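Local coordinates for gamma-glutamyltransferase 1 Threonine peptidase. MEROPS family T03 (Pseudomonas nitroreducens, PDB 7D9E), which transfers gamma-glutamyl groups from glutathione and other gamma-glutamyl peptides to amino acids, or to water in hydrolysis, at residues T99-F102 with Q103-N107; A140-T143 with G144-D148. All blocks are in the same frame, centred on the assembly; numbering follows the deposited sequence.

Interaction 1 of 2, residues T99-F102 with Q103-N107; sequences TSIF and QVLNN
On helix 97-109, Phe-102 and Asn-106 stand one turn apart, and the amide of the asparagine meets the phenyl ring. ND2 of Asn-106 lies over the centre of one ring face, 3.5 Å above its plane, while OD1 comes 3.4 Å from CE1 of Phe-102. Ring and amide are steeply inclined, 73° apart. CG of Phe-102 is anti to the backbone N (chi1 178°), beside the carbonyl carbon, which puts the ring where it meets the Asn-106 amide. ND2 donates to Tyr-299 OH of the partner chain, and OD1 is hydrogen-bonded to a glycerol, probably from the crystallisation liquor. With an alanine here, the face under ND2 would be lost, and the Asn-106 amide would probably be left with a gap beside it, steered by its polar partners alone.

The helix belongs to the buried layer against strand 84-90 of the Ntn-hydrolase fold, where Val-104 packs on Leu-89 and Leu-105 on Leu-87. One carbonyl, Thr-99 O, is gripped twice from opposite faces of its plane: by Gln-103 N at 3.0 Å and by Gln-103 NE2 at 3.0 Å, the latter nearly straight (167°) but above the carbonyl plane, not on a lone pair. NE2 also donates to Val-124 O. Ile-101 CG2 lies 3.9 Å from Leu-105 CD1, side by side.

Interaction 2 of 2, residues A140-T143 with G144-D148; sequences APLT and GKVAD
Leu-142 holds CG anti to its carbonyl carbon (chi1 -80°), with an extended second torsion, while Val-146 sets CG1 anti to the backbone N (chi1 172°). These choices bring CD2 of Leu-142 to 4.1 Å from CG1 of Val-146, the two side chains crossing at about a right angle, methyl against methyl. A second apolar contact lies closer to the backbone: the methyl of Ala-147 comes 4.3 Å from CB of Leu-142 and 3.6 Å from the carbonyl carbon of Thr-143, packing against the backbone of Thr-143.

The segment 140-143 is the end of the loop that follows strand 133-136, and the residues 144-148 run into helix 144-153, so the contact joins a loop to the helix after it. Thr-143 O faces the first turn. It accepts a long, weak hydrogen bond from Ala-147 N at 3.4 Å, although the N-H is well aimed (169°). A water bridges the junction: it donates to Thr-143 O at 2.7 Å and accepts from Val-146 N at 3.1 Å, linking a carbonyl and an early helical N-H. Asp-148 N donates to Gly-144 O at 2.9 Å. The chain changes direction at Gly-144, whose positive phi suits a residue lacking a side chain; a beta carbon there would run into the carbonyl carbon of Thr-143.

Leu-142 reaches well beyond this junction. Its buried side chain packs on Ile-134 and Tyr-136 of strand 133-136 and on Leu-157 of strand 156-159, which Ala-147 also touches; Ile-300 of the partner chain adds to its surroundings, while Val-146 leans on Asn-295 of that same chain.

In the fold
From the N terminus, the chain first meets interaction 1, within helix 97-109, and reaches interaction 2 only after helix 115-120 and strands 125-126 and 133-136. The two are in series, neither nesting nor crossing, and since each lies in one continuous stretch, neither closes a long loop. Their centres are 19 Å apart and their nearest atoms about 9 Å apart, without touching. Interaction 1 belongs to a buried helix packed on the sheet containing strand 84-90, with the side chain of Ile-101 about 10 Å from the bound 6-diazenyl-5-oxo-L-norleucine. Interaction 2 lies farther out, joining the loop after strand 133-136 to helix 144-153. Val-124, just before strand 125-126, meets both Gln-103 and Leu-142.

Interaction 1 of 2, residues T99-F102 with Q103-N107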
loop_
_atom_site.group_PDB
_atom_site.type_symbol
_atom_site.label_atom_id
_atom_site.label_comp_id
_atom_site.label_asym_id
_atom_site.label_seq_id
_atom_site.Cartn_x
_atom_site.Cartn_y
_atom_site.Cartn_z
ATOM N N THR B 99 -10.316 -3.203 0.857
ATOM C CA THR B 99 -11.721 -2.892 1.107
ATOM C C THR B 99 -12.024 -1.430 0.805
ATOM O O THR B 99 -13.142 -1.114 0.356
ATOM C CB THR B 99 -12.169 -3.264 2.524
ATOM O OG1 THR B 99 -11.453 -2.500 3.480
ATOM C CG2 THR B 99 -12.019 -4.779 2.776
ATOM N N SER B 100 -11.059 -0.524 1.036
ATOM C CA SER B 100 -11.300 0.874 0.663
ATOM C C SER B 100 -11.355 1.052 -0.852
ATOM O O SER B 100 -12.213 1.780 -1.360
ATOM C CB SER B 100 -10.261 1.804 1.254
ATOM O OG SER B 100 -10.577 2.172 2.602
ATOM N N ILE B 101 -10.448 0.401 -1.587
ATOM C CA ILE B 101 -10.516 0.458 -3.045
ATOM C C ILE B 101 -11.855 -0.081 -3.553
ATOM O O ILE B 101 -12.486 0.523 -4.437
ATOM C CB ILE B 101 -9.321 -0.269 -3.658
ATOM C CG1 ILE B 101 -8.074 0.548 -3.386
ATOM C CG2 ILE B 101 -9.534 -0.485 -5.170
ATOM C CD1 ILE B 101 -6.787 -0.125 -3.711
ATOM N N PHE B 102 -12.309 -1.215 -3.000
ATOM C CA PHE B 102 -13.593 -1.799 -3.372
ATOM C C PHE B 102 -14.722 -0.804 -3.171
ATOM O O PHE B 102 -15.587 -0.662 -4.038
ATOM C CB PHE B 102 -13.803 -3.045 -2.512
ATOM C CG PHE B 102 -15.115 -3.763 -2.712
ATOM C CD1 PHE B 102 -15.585 -4.102 -3.979
ATOM C CD2 PHE B 102 -15.834 -4.190 -1.606
ATOM C CE1 PHE B 102 -16.753 -4.839 -4.116
ATOM C CE2 PHE B 102 -17.004 -4.910 -1.756
ATOM C CZ PHE B 102 -17.448 -5.230 -3.001
ATOM N N GLN B 103 -14.728 -0.104 -2.030
ATOM C CA GLN B 103 -15.782 0.871 -1.780
ATOM C C GLN B 103 -15.721 2.003 -2.790
ATOM O O GLN B 103 -16.746 2.403 -3.335
ATOM C CB GLN B 103 -15.689 1.389 -0.340
ATOM C CG GLN B 103 -16.209 0.353 0.670
ATOM C CD GLN B 103 -15.850 0.697 2.098
ATOM O OE1 GLN B 103 -16.639 1.332 2.818
ATOM N NE2 GLN B 103 -14.664 0.284 2.523
ATOM N N VAL B 104 -14.526 2.508 -3.086
ATOM C CA VAL B 104 -14.440 3.579 -4.071
ATOM C C VAL B 104 -14.930 3.096 -5.436
ATOM O O VAL B 104 -15.646 3.824 -6.143
ATOM C CB VAL B 104 -13.029 4.185 -4.128
ATOM C CG1 VAL B 104 -12.915 5.195 -5.267
ATOM C CG2 VAL B 104 -12.668 4.867 -2.803
ATOM N N LEU B 105 -14.547 1.871 -5.833
ATOM C CA LEU B 105 -15.021 1.328 -7.106
ATOM C C LEU B 105 -16.538 1.203 -7.113
ATOM O O LEU B 105 -17.195 1.510 -8.121
ATOM C CB LEU B 105 -14.370 -0.030 -7.380
ATOM C CG LEU B 105 -12.872 0.008 -7.645
ATOM C CD1 LEU B 105 -12.338 -1.430 -7.683
ATOM C CD2 LEU B 105 -12.551 0.709 -8.943
ATOM N N ASN B 106 -17.114 0.719 -6.009
ATOM C CA ASN B 106 -18.572 0.648 -5.935
ATOM C C ASN B 106 -19.191 2.035 -6.088
ATOM O O ASN B 106 -20.200 2.199 -6.775
ATOM C CB ASN B 106 -19.020 0.058 -4.598
ATOM C CG ASN B 106 -18.649 -1.408 -4.450
ATOM O OD1 ASN B 106 -18.274 -2.072 -5.406
ATOM N ND2 ASN B 106 -18.836 -1.922 -3.251
ATOM N N ASN B 107 -18.583 3.039 -5.466
ATOM C CA ASN B 107 -19.134 4.394 -5.516
ATOM C C ASN B 107 -19.096 4.958 -6.928
ATOM O O ASN B 107 -20.045 5.629 -7.360
ATOM C CB ASN B 107 -18.321 5.265 -4.563
ATOM C CG ASN B 107 -18.494 4.845 -3.125
ATOM O OD1 ASN B 107 -19.335 3.994 -2.822
ATOM N ND2 ASN B 107 -17.718 5.441 -2.229
#

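Interaction 2 of 2, residues A140-T143 with G144-D148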
loop_
_atom_site.group_PDB
_atom_site.type_symbol
_atom_site.label_atom_id
_atom_site.label_comp_id
_atom_site.label_asym_id
_atom_site.label_seq_id
_atom_site.Cartn_x
_atom_site.Cartn_y
_atom_site.Cartn_z
ATOM N N ALA B 140 -15.208 10.247 9.242
ATOM C CA ALA B 140 -16.613 9.968 8.938
ATOM C C ALA B 140 -17.090 8.837 9.829
ATOM O O ALA B 140 -17.289 7.704 9.379
ATOM C CB ALA B 140 -16.785 9.616 7.461
ATOM N N PRO B 141 -17.278 9.108 11.113
ATOM C CA PRO B 141 -17.605 8.023 12.039
ATOM C C PRO B 141 -18.997 7.472 11.788
ATOM O O PRO B 141 -19.879 8.155 11.257
ATOM C CB PRO B 141 -17.522 8.691 13.413
ATOM C CG PRO B 141 -17.753 10.142 13.140
ATOM C CD PRO B 141 -17.122 10.404 11.800
ATOM N N LEU B 142 -19.179 6.210 12.160
ATOM C CA LEU B 142 -20.507 5.622 12.169
ATOM C C LEU B 142 -21.314 6.214 13.313
ATOM O O LEU B 142 -20.886 6.191 14.473
ATOM C CB LEU B 142 -20.406 4.108 12.326
ATOM C CG LEU B 142 -20.080 3.367 11.032
ATOM C CD1 LEU B 142 -19.738 1.902 11.309
ATOM C CD2 LEU B 142 -21.211 3.471 10.035
ATOM N N THR B 143 -22.481 6.760 12.985
ATOM C CA THR B 143 -23.318 7.403 13.981
ATOM C C THR B 143 -24.778 7.224 13.593
ATOM O O THR B 143 -25.105 6.754 12.496
ATOM C CB THR B 143 -23.025 8.905 14.094
ATOM O OG1 THR B 143 -23.391 9.548 12.867
ATOM C CG2 THR B 143 -21.562 9.166 14.391
ATOM N N GLY B 144 -25.658 7.624 14.510
ATOM C CA GLY B 144 -27.067 7.741 14.205
ATOM C C GLY B 144 -27.716 6.417 13.841
ATOM O O GLY B 144 -27.349 5.350 14.337
ATOM N N LYS B 145 -28.711 6.496 12.951
ATOM C CA LYS B 145 -29.548 5.329 12.693
ATOM C C LYS B 145 -28.753 4.179 12.082
ATOM O O LYS B 145 -29.047 3.012 12.355
ATOM C CB LYS B 145 -30.735 5.685 11.793
ATOM C CG LYS B 145 -30.348 6.154 10.401
ATOM C CD LYS B 145 -31.521 6.797 9.678
ATOM C CE LYS B 145 -31.149 7.199 8.255
ATOM N NZ LYS B 145 -32.348 7.404 7.393
ATOM N N VAL B 146 -27.753 4.470 11.251
ATOM C CA VAL B 146 -26.987 3.381 10.650
ATOM C C VAL B 146 -26.183 2.653 11.722
ATOM O O VAL B 146 -26.193 1.416 11.806
ATOM C CB VAL B 146 -26.102 3.898 9.502
ATOM C CG1 VAL B 146 -25.170 2.791 9.010
ATOM C CG2 VAL B 146 -26.955 4.407 8.351
ATOM N N ALA B 147 -25.493 3.410 12.579
ATOM C CA ALA B 147 -24.761 2.783 13.672
ATOM C C ALA B 147 -25.693 1.968 14.554
ATOM O O ALA B 147 -25.370 0.842 14.941
ATOM C CB ALA B 147 -24.050 3.856 14.499
ATOM N N ASP B 148 -26.860 2.522 14.883
ATOM C CA ASP B 148 -27.753 1.840 15.813
ATOM C C ASP B 148 -28.278 0.543 15.212
ATOM O O ASP B 148 -28.369 -0.475 15.908
ATOM C CB ASP B 148 -28.900 2.765 16.202
ATOM C CG ASP B 148 -28.462 3.878 17.144
ATOM O OD1 ASP B 148 -27.385 3.752 17.768
ATOM O OD2 ASP B 148 -29.203 4.872 17.269
HETATM O O HOH W 1 -26.680 7.222 10.394
#